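Local coordinates for protein nicotinate-nucleotide diphosphorylase (Carboxylating) (Streptococcus pyogenes GA06023, PDB 5HUO) that probably converts quinolinate and phosphoribosyl diphosphate into nicotinate mononucleotide, carbon dioxide and diphosphate, a step of NAD(+) biosynthesis, at residues Arg157-Thr163 / Ile287-Gly293; Met223-Glu229 / Val242-Asp248; Ala234-Ala239 / Leu261-Ser266. All blocks are in the same frame, centred on the assembly; numbering follows the deposited sequence.

Interaction 1: Arg157-Thr163 / Ile287-Gly293; sequences RIKVFDT and IDYVSSG. With SO4 (sulfate ion), chain I.
The rings of F161 and Y289 meet obliquely beside their paired strands, centroids 4.0 Å apart and planes at 32°. Y289 CD2 sits over one face of the F161 ring, toward its rim. The two side chains cross at about a right angle. CG of Y289 stands between its backbone N and carbonyl carbon (chi1 66°), which swings the ring across to F161. The face with V160 and V290 is aliphatic. Beside it, I158 CD1 meets I287 CG1 at 3.9 Å, while I158 CG2 approaches V290 CG1. Strands 159-161 and 289-291 are parallel neighbours in the sheet of the open alpha/beta barrel of the C-terminal domain. The backbone ladder runs from K159 N to D288 O, V290 N to K159 O, F161 N to V290 O, and S292 N to F161 O. Beyond the strands, T163 OG1 lies 2.7 Å from a water that donates to S292 O. T163 OG1 is also hydrogen-bonded to K165 N. G293 N meets O2 of a sulfate, probably from the crystallisation liquor, at a doubtful, too-short distance. K165 and H297 bind the same sulfate. F220 of a second subunit brings its ring against Y289, and P219 of that subunit packs on K159.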
loop_
_atom_site.group_PDB
_atom_site.type_symbol
_atom_site.label_atom_id
_atom_site.label_comp_id
_atom_site.label_asym_id
_atom_site.label_seq_id
_atom_site.Cartn_x
_atom_site.Cartn_y
_atom_site.Cartn_z
ATOM N N ARG A 157 32.866 29.581 -8.465
ATOM C CA ARG A 157 31.853 30.465 -9.026
ATOM C C ARG A 157 30.872 29.726 -9.900
ATOM O O ARG A 157 29.815 30.215 -10.164
ATOM C CB ARG A 157 32.485 31.576 -9.848
ATOM C CG ARG A 157 33.290 32.594 -9.046
ATOM C CD ARG A 157 34.216 33.388 -9.966
ATOM N NE ARG A 157 35.183 32.527 -10.662
ATOM C CZ ARG A 157 36.153 32.950 -11.465
ATOM N NH1 ARG A 157 36.280 34.246 -11.731
ATOM N NH2 ARG A 157 36.985 32.070 -12.012
ATOM N N ILE A 158 31.241 28.540 -10.346
ATOM C CA ILE A 158 30.362 27.659 -11.153
ATOM C C ILE A 158 29.956 26.415 -10.370
ATOM O O ILE A 158 30.784 25.647 -9.906
ATOM C CB ILE A 158 31.026 27.189 -12.445
ATOM C CG1 ILE A 158 31.492 28.405 -13.263
ATOM C CG2 ILE A 158 30.063 26.310 -13.229
ATOM C CD1 ILE A 158 32.300 28.076 -14.498
ATOM N N LYS A 159 28.659 26.244 -10.240
ATOM C CA LYS A 159 28.075 25.155 -9.481
ATOM C C LYS A 159 27.852 23.934 -10.342
ATOM O O LYS A 159 27.624 24.022 -11.555
ATOM C CB LYS A 159 26.758 25.589 -8.846
ATOM C CG LYS A 159 26.942 26.568 -7.732
ATOM C CD LYS A 159 25.620 27.185 -7.293
ATOM C CE LYS A 159 25.794 28.012 -6.024
ATOM N NZ LYS A 159 26.660 29.210 -6.218
ATOM N N VAL A 160 27.859 22.800 -9.676
ATOM C CA VAL A 160 27.612 21.532 -10.343
ATOM C C VAL A 160 26.239 20.957 -9.965
ATOM O O VAL A 160 25.982 20.661 -8.815
ATOM C CB VAL A 160 28.690 20.517 -10.018
ATOM C CG1 VAL A 160 28.331 19.163 -10.637
ATOM C CG2 VAL A 160 30.023 20.991 -10.511
ATOM N N PHE A 161 25.373 20.800 -10.966
ATOM C CA PHE A 161 23.953 20.397 -10.772
ATOM C C PHE A 161 23.682 19.016 -11.323
ATOM O O PHE A 161 24.355 18.541 -12.235
ATOM C CB PHE A 161 23.014 21.336 -11.465
ATOM C CG PHE A 161 22.624 22.519 -10.645
ATOM C CD1 PHE A 161 23.551 23.450 -10.278
ATOM C CD2 PHE A 161 21.312 22.732 -10.289
ATOM C CE1 PHE A 161 23.193 24.574 -9.544
ATOM C CE2 PHE A 161 20.936 23.858 -9.567
ATOM C CZ PHE A 161 21.881 24.785 -9.180
ATOM N N ASP A 162 22.730 18.352 -10.706
ATOM C CA ASP A 162 22.285 17.051 -11.158
ATOM C C ASP A 162 21.104 17.186 -12.106
ATOM O O ASP A 162 20.791 18.267 -12.590
ATOM C CB ASP A 162 21.957 16.156 -9.971
ATOM C CG ASP A 162 20.947 16.753 -9.044
ATOM O OD1 ASP A 162 20.098 17.552 -9.473
ATOM O OD2 ASP A 162 21.014 16.438 -7.834
ATOM N N THR A 163 20.432 16.079 -12.364
ATOM C CA THR A 163 19.366 15.999 -13.398
ATOM C C THR A 163 18.247 15.046 -12.946
ATOM O O THR A 163 18.224 14.595 -11.798
ATOM C CB THR A 163 19.945 15.440 -14.726
ATOM O OG1 THR A 163 20.423 14.102 -14.525
ATOM C CG2 THR A 163 21.076 16.284 -15.232
ATOM N N ILE A 287 29.293 31.716 -16.351
ATOM C CA ILE A 287 28.029 30.996 -16.349
ATOM C C ILE A 287 27.762 30.693 -14.921
ATOM O O ILE A 287 28.675 30.681 -14.100
ATOM C CB ILE A 287 28.068 29.705 -17.176
ATOM C CG1 ILE A 287 29.061 28.700 -16.595
ATOM C CG2 ILE A 287 28.457 30.026 -18.598
ATOM C CD1 ILE A 287 28.996 27.353 -17.274
ATOM N N ASP A 288 26.512 30.404 -14.635
ATOM C CA ASP A 288 26.096 30.125 -13.252
ATOM C C ASP A 288 26.308 28.672 -12.818
ATOM O O ASP A 288 26.733 28.420 -11.693
ATOM C CB ASP A 288 24.666 30.541 -13.045
ATOM C CG ASP A 288 24.469 32.034 -13.321
ATOM O OD1 ASP A 288 24.851 32.844 -12.441
ATOM O OD2 ASP A 288 23.919 32.368 -14.395
ATOM N N TYR A 289 25.994 27.733 -13.701
ATOM C CA TYR A 289 26.241 26.311 -13.396
ATOM C C TYR A 289 26.331 25.375 -14.614
ATOM O O TYR A 289 26.070 25.775 -15.739
ATOM C CB TYR A 289 25.194 25.790 -12.456
ATOM C CG TYR A 289 23.777 25.715 -12.998
ATOM C CD1 TYR A 289 22.968 26.836 -13.041
ATOM C CD2 TYR A 289 23.215 24.511 -13.334
ATOM C CE1 TYR A 289 21.642 26.741 -13.424
ATOM C CE2 TYR A 289 21.892 24.405 -13.730
ATOM C CZ TYR A 289 21.101 25.532 -13.783
ATOM O OH TYR A 289 19.782 25.431 -14.207
ATOM N N VAL A 290 26.784 24.157 -14.351
ATOM C CA VAL A 290 26.715 23.069 -15.297
ATOM C C VAL A 290 25.973 21.899 -14.694
ATOM O O VAL A 290 25.880 21.757 -13.460
ATOM C CB VAL A 290 28.091 22.551 -15.685
ATOM C CG1 VAL A 290 28.886 23.669 -16.308
ATOM C CG2 VAL A 290 28.835 21.938 -14.507
ATOM N N SER A 291 25.453 21.042 -15.553
ATOM C CA SER A 291 24.693 19.835 -15.084
ATOM C C SER A 291 25.199 18.574 -15.746
ATOM O O SER A 291 25.571 18.584 -16.936
ATOM C CB SER A 291 23.161 19.993 -15.293
ATOM O OG SER A 291 22.826 20.025 -16.690
ATOM N N SER A 292 25.126 17.492 -15.002
ATOM C CA SER A 292 25.565 16.196 -15.473
ATOM C C SER A 292 24.624 15.046 -15.029
ATOM O O SER A 292 24.409 14.786 -13.863
ATOM C CB SER A 292 26.972 15.910 -14.969
ATOM O OG SER A 292 27.461 14.678 -15.499
ATOM N N GLY A 293 24.156 14.293 -15.996
ATOM C CA GLY A 293 23.421 13.043 -15.717
ATOM C C GLY A 293 24.257 11.916 -15.138
ATOM O O GLY A 293 23.744 11.066 -14.430
HETATM S S SO4 I . 24.210 13.501 -19.543
HETATM O O1 SO4 I . 25.558 13.768 -20.062
HETATM O O2 SO4 I . 23.954 14.445 -18.456
HETATM O O3 SO4 I . 23.237 13.863 -20.558
HETATM O O4 SO4 I . 24.006 12.093 -19.133
HETATM O O HOH W 1 22.262 13.677 -12.651
#

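Interaction 2: Met223-Glu229 / Val242-Asp248; sequences MVEVEVE and VDIIMLD
E225 reaches along strand 244-248 over the side chain of I244. Its CB lies 3.9 Å from I244 CB. CG is anti to the backbone N (chi1 -178°), and the chain stays extended beyond it. CG comes within 3.3 Å of I244 O. CD then rests 3.5 Å from I244 CG2, and OE1 skirts the same isoleucine. OE2 reaches M246 CB at 3.5 Å. This carboxylate also lies close to that of E269. Further on, E227 and M246 run side by side, with E227 CG 3.5 Å from M246 SD. The E227 carboxylate is paired with K197. At the start of the pair, D243 OD2 accepts from V224 N at 2.9 Å through its anti lone pair. R215 forms a salt bridge to the same oxygen. V224 O in turn takes bonds from both D243 N and I244 N. From V226 onward the parallel ladder is regular. Helix 231-240 joins the two strands as a beta-alpha-beta crossover and covers the V228 and I245 face. Strands 194-196 and 267-271 flank the pair, and helix 207-217 packs on V224, V226 and V242.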
loop_
_atom_site.group_PDB
_atom_site.type_symbol
_atom_site.label_atom_id
_atom_site.label_comp_id
_atom_site.label_asym_id
_atom_site.label_seq_id
_atom_site.Cartn_x
_atom_site.Cartn_y
_atom_site.Cartn_z
ATOM N N MET A 223 9.645 28.556 -11.768
ATOM C CA MET A 223 10.782 28.984 -12.589
ATOM C C MET A 223 10.666 28.398 -13.967
ATOM O O MET A 223 10.070 27.333 -14.171
ATOM C CB MET A 223 12.101 28.524 -12.036
ATOM C CG MET A 223 12.453 29.219 -10.727
ATOM S SD MET A 223 12.653 31.042 -10.816
ATOM C CE MET A 223 13.626 31.407 -9.307
ATOM N N VAL A 224 11.151 29.142 -14.950
ATOM C CA VAL A 224 11.080 28.718 -16.339
ATOM C C VAL A 224 12.459 28.722 -16.888
ATOM O O VAL A 224 13.195 29.725 -16.807
ATOM C CB VAL A 224 10.189 29.629 -17.196
ATOM C CG1 VAL A 224 10.307 29.289 -18.677
ATOM C CG2 VAL A 224 8.739 29.473 -16.802
ATOM N N GLU A 225 12.772 27.607 -17.511
ATOM C CA GLU A 225 14.057 27.400 -18.177
ATOM C C GLU A 225 13.819 27.002 -19.633
ATOM O O GLU A 225 12.823 26.389 -19.956
ATOM C CB GLU A 225 14.880 26.317 -17.459
ATOM C CG GLU A 225 16.245 26.067 -18.064
ATOM C CD GLU A 225 17.166 25.184 -17.217
ATOM O OE1 GLU A 225 16.830 24.836 -16.088
ATOM O OE2 GLU A 225 18.258 24.837 -17.694
ATOM N N VAL A 226 14.765 27.377 -20.495
ATOM C CA VAL A 226 14.726 26.997 -21.911
ATOM C C VAL A 226 16.042 26.426 -22.354
ATOM O O VAL A 226 17.079 27.052 -22.132
ATOM C CB VAL A 226 14.504 28.199 -22.830
ATOM C CG1 VAL A 226 14.555 27.750 -24.274
ATOM C CG2 VAL A 226 13.184 28.839 -22.566
ATOM N N GLU A 227 15.971 25.290 -23.043
ATOM C CA GLU A 227 17.142 24.698 -23.728
ATOM C C GLU A 227 17.309 25.279 -25.107
ATOM O O GLU A 227 16.398 25.256 -25.900
ATOM C CB GLU A 227 17.034 23.183 -23.891
ATOM C CG GLU A 227 16.806 22.379 -22.606
ATOM C CD GLU A 227 16.749 20.868 -22.849
ATOM O OE1 GLU A 227 16.677 20.448 -24.056
ATOM O OE2 GLU A 227 16.784 20.120 -21.826
ATOM N N VAL A 228 18.493 25.790 -25.363
ATOM C CA VAL A 228 18.796 26.543 -26.566
ATOM C C VAL A 228 20.053 26.008 -27.235
ATOM O O VAL A 228 21.078 25.799 -26.590
ATOM C CB VAL A 228 18.960 28.023 -26.201
ATOM C CG1 VAL A 228 19.375 28.857 -27.378
ATOM C CG2 VAL A 228 17.648 28.543 -25.651
ATOM N N GLU A 229 19.976 25.771 -28.539
ATOM C CA GLU A 229 21.145 25.262 -29.328
ATOM C C GLU A 229 21.835 26.329 -30.177
ATOM O O GLU A 229 22.892 26.088 -30.713
ATOM C CB GLU A 229 20.736 24.097 -30.237
ATOM C CG GLU A 229 20.192 22.899 -29.461
ATOM C CD GLU A 229 19.981 21.660 -30.310
ATOM O OE1 GLU A 229 20.682 21.507 -31.329
ATOM O OE2 GLU A 229 19.120 20.823 -29.953
ATOM N N VAL A 242 13.262 34.985 -19.348
ATOM C CA VAL A 242 13.291 33.654 -18.673
ATOM C C VAL A 242 14.263 33.656 -17.530
ATOM O O VAL A 242 15.119 34.549 -17.432
ATOM C CB VAL A 242 13.662 32.461 -19.550
ATOM C CG1 VAL A 242 12.556 32.229 -20.529
ATOM C CG2 VAL A 242 15.017 32.654 -20.198
ATOM N N ASP A 243 14.094 32.662 -16.661
ATOM C CA ASP A 243 14.879 32.580 -15.436
ATOM C C ASP A 243 16.228 31.961 -15.685
ATOM O O ASP A 243 17.243 32.391 -15.126
ATOM C CB ASP A 243 14.096 31.817 -14.414
ATOM C CG ASP A 243 12.806 32.517 -14.060
ATOM O OD1 ASP A 243 12.869 33.705 -13.633
ATOM O OD2 ASP A 243 11.730 31.888 -14.145
ATOM N N ILE A 244 16.226 30.955 -16.539
ATOM C CA ILE A 244 17.425 30.172 -16.817
ATOM C C ILE A 244 17.491 29.762 -18.265
ATOM O O ILE A 244 16.517 29.301 -18.829
ATOM C CB ILE A 244 17.468 28.875 -16.011
ATOM C CG1 ILE A 244 17.273 29.186 -14.533
ATOM C CG2 ILE A 244 18.804 28.151 -16.275
ATOM C CD1 ILE A 244 17.216 27.967 -13.629
ATOM N N ILE A 245 18.657 29.965 -18.856
ATOM C CA ILE A 245 18.917 29.545 -20.242
ATOM C C ILE A 245 19.927 28.425 -20.236
ATOM O O ILE A 245 20.975 28.552 -19.591
ATOM C CB ILE A 245 19.443 30.694 -21.102
ATOM C CG1 ILE A 245 18.389 31.792 -21.181
ATOM C CG2 ILE A 245 19.802 30.193 -22.498
ATOM C CD1 ILE A 245 18.828 33.026 -21.940
ATOM N N MET A 246 19.571 27.315 -20.869
ATOM C CA MET A 246 20.468 26.153 -20.968
ATOM C C MET A 246 21.159 26.150 -22.306
ATOM O O MET A 246 20.508 26.078 -23.318
ATOM C CB MET A 246 19.737 24.835 -20.846
ATOM C CG MET A 246 20.689 23.649 -20.976
ATOM S SD MET A 246 19.914 22.022 -21.133
ATOM C CE MET A 246 19.521 21.637 -19.442
ATOM N N LEU A 247 22.479 26.251 -22.288
ATOM C CA LEU A 247 23.305 26.204 -23.523
ATOM C C LEU A 247 23.680 24.770 -23.757
ATOM O O LEU A 247 24.461 24.191 -23.042
ATOM C CB LEU A 247 24.559 27.084 -23.433
ATOM C CG LEU A 247 24.324 28.546 -23.016
ATOM C CD1 LEU A 247 25.624 29.321 -22.854
ATOM C CD2 LEU A 247 23.409 29.267 -23.993
ATOM N N ASP A 248 23.072 24.201 -24.764
ATOM C CA ASP A 248 23.150 22.754 -24.994
ATOM C C ASP A 248 24.309 22.378 -25.928
ATOM O O ASP A 248 24.335 22.787 -27.082
ATOM C CB ASP A 248 21.821 22.255 -25.566
ATOM C CG ASP A 248 21.690 20.745 -25.537
ATOM O OD1 ASP A 248 22.633 20.015 -25.123
ATOM O OD2 ASP A 248 20.594 20.307 -25.945
#

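Interaction 3: Ala234-Ala239 / Leu261-Ser266; sequences AEEAAA and LIAGRS
A238 and R265 make the centre of this contact, where the helix 231-240 meets the turn that ends helix 252-262. The apolar part is small. A238 CB lies over the centre of one face of the R265 guanidinium, 4.1 Å from CZ. The same methyl also touches I262 CG1 at 4.1 Å. One helical turn earlier, L261 CD2 packs on E235 CB at 4.0 Å. I262 and A238 also both touch I245 of strand 244-248.

The charged part is a salt bridge between E235 and R265. R265 NH2 is 3.4 Å from E235 OE1, and the hydrogen bond within it is weak. The carboxylate and guanidinium planes are 56° apart, so the two groups do not form a flat paired ring. E235 bends at chi2 (48°), which turns its carboxylate toward the arginine. R265 bends at both chi2 and chi3, and this folds the guanidinium back over A238.

Two further polar links lie within the turn. R265 N closes it on I262 O at 3.2 Å, and R265 NH1 adds only a weak bond to that oxygen. A263 and G264 both have positive phi, as a type I' turn from I262 to R265 requires. Just past the turn, S266 OG lies 4.0 Å from A238 CA. This hydroxyl is bonded to V242 O, which ties S266 to the loop just before strand 244-248. The arrangement belongs to the helix layer on the outside of the open alpha/beta barrel of the NadC C-terminal domain, where helix 231-240 meets the end of the next helix, 252-262.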
loop_
_atom_site.group_PDB
_atom_site.type_symbol
_atom_site.label_atom_id
_atom_site.label_comp_id
_atom_site.label_asym_id
_atom_site.label_seq_id
_atom_site.Cartn_x
_atom_site.Cartn_y
_atom_site.Cartn_z
ATOM N N ALA A 234 19.217 31.992 -27.893
ATOM C CA ALA A 234 19.698 32.514 -26.600
ATOM C C ALA A 234 19.319 33.981 -26.406
ATOM O O ALA A 234 18.890 34.395 -25.341
ATOM C CB ALA A 234 21.193 32.359 -26.488
ATOM N N GLU A 235 19.442 34.746 -27.476
ATOM C CA GLU A 235 19.034 36.162 -27.476
ATOM C C GLU A 235 17.533 36.291 -27.239
ATOM O O GLU A 235 17.087 36.985 -26.331
ATOM C CB GLU A 235 19.403 36.863 -28.810
ATOM C CG GLU A 235 18.739 38.221 -29.054
ATOM C CD GLU A 235 18.853 39.137 -27.844
ATOM O OE1 GLU A 235 19.457 38.773 -26.818
ATOM O OE2 GLU A 235 18.244 40.196 -27.838
ATOM N N GLU A 236 16.783 35.613 -28.099
ATOM C CA GLU A 236 15.315 35.604 -28.061
ATOM C C GLU A 236 14.832 35.360 -26.621
ATOM O O GLU A 236 14.048 36.137 -26.054
ATOM C CB GLU A 236 14.785 34.518 -29.021
ATOM C CG GLU A 236 13.416 34.779 -29.630
ATOM C CD GLU A 236 12.962 33.667 -30.581
ATOM O OE1 GLU A 236 13.819 32.956 -31.166
ATOM O OE2 GLU A 236 11.739 33.497 -30.753
ATOM N N ALA A 237 15.373 34.291 -26.043
ATOM C CA ALA A 237 15.058 33.839 -24.682
ATOM C C ALA A 237 15.417 34.860 -23.626
ATOM O O ALA A 237 14.610 35.143 -22.770
ATOM C CB ALA A 237 15.773 32.553 -24.384
ATOM N N ALA A 238 16.618 35.414 -23.676
ATOM C CA ALA A 238 17.024 36.464 -22.693
ATOM C C ALA A 238 16.099 37.677 -22.739
ATOM O O ALA A 238 15.695 38.224 -21.709
ATOM C CB ALA A 238 18.449 36.920 -22.919
ATOM N N ALA A 239 15.758 38.077 -23.959
ATOM C CA ALA A 239 14.802 39.189 -24.206
ATOM C C ALA A 239 13.426 38.915 -23.597
ATOM O O ALA A 239 12.809 39.792 -23.012
ATOM C CB ALA A 239 14.650 39.445 -25.697
ATOM N N LEU A 261 26.224 38.402 -24.905
ATOM C CA LEU A 261 24.946 38.678 -25.494
ATOM C C LEU A 261 23.787 38.722 -24.495
ATOM O O LEU A 261 22.941 39.576 -24.568
ATOM C CB LEU A 261 24.684 37.606 -26.514
ATOM C CG LEU A 261 23.380 37.636 -27.276
ATOM C CD1 LEU A 261 23.316 38.902 -28.120
ATOM C CD2 LEU A 261 23.300 36.402 -28.149
ATOM N N ILE A 262 23.750 37.771 -23.582
ATOM C CA ILE A 262 22.697 37.702 -22.566
ATOM C C ILE A 262 22.804 38.788 -21.510
ATOM O O ILE A 262 21.809 39.248 -21.007
ATOM C CB ILE A 262 22.715 36.333 -21.871
ATOM C CG1 ILE A 262 22.213 35.253 -22.854
ATOM C CG2 ILE A 262 21.859 36.343 -20.599
ATOM C CD1 ILE A 262 22.460 33.820 -22.405
ATOM N N ALA A 263 24.023 39.136 -21.137
ATOM C CA ALA A 263 24.277 40.291 -20.232
ATOM C C ALA A 263 23.548 40.203 -18.893
ATOM O O ALA A 263 23.020 41.187 -18.382
ATOM C CB ALA A 263 23.913 41.597 -20.926
ATOM N N GLY A 264 23.499 39.001 -18.340
ATOM C CA GLY A 264 22.938 38.787 -16.988
ATOM C C GLY A 264 21.431 38.898 -16.896
ATOM O O GLY A 264 20.880 38.979 -15.815
ATOM N N ARG A 265 20.764 38.868 -18.041
ATOM C CA ARG A 265 19.295 38.923 -18.071
ATOM C C ARG A 265 18.634 37.610 -17.641
ATOM O O ARG A 265 17.470 37.583 -17.220
ATOM C CB ARG A 265 18.796 39.356 -19.457
ATOM C CG ARG A 265 18.857 40.878 -19.628
ATOM C CD ARG A 265 19.591 41.256 -20.894
ATOM N NE ARG A 265 18.779 41.148 -22.092
ATOM C CZ ARG A 265 19.254 40.916 -23.316
ATOM N NH1 ARG A 265 20.543 40.758 -23.549
ATOM N NH2 ARG A 265 18.416 40.818 -24.335
ATOM N N SER A 266 19.407 36.543 -17.743
ATOM C CA SER A 266 19.041 35.231 -17.211
ATOM C C SER A 266 20.232 34.518 -16.608
ATOM O O SER A 266 21.378 34.857 -16.872
ATOM C CB SER A 266 18.471 34.346 -18.317
ATOM O OG SER A 266 17.515 35.078 -19.021
#

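All three contacts belong to the C-terminal domain. Interactions 1 and 2 are pairs in one parallel sheet, separated by strand 267-271, with centres about 13 Å apart. Y289 of the first packs against E225 and I244 of the second. Interaction 3 lies on the helices outside, its centre about 10 Å from that of interaction 2 and about 19 Å from that of interaction 1. Along the chain, 157-163 comes first and 287-293 last. The segments of interactions 2 and 3 alternate between them, as strand, helix, strand and helix follow in turn. Interaction 1 pairs strands that lie before and after this succession, so chain-distant parts of the domain meet in one sheet. Interactions 1 and 2 also touch the second subunit, but interaction 3 does not.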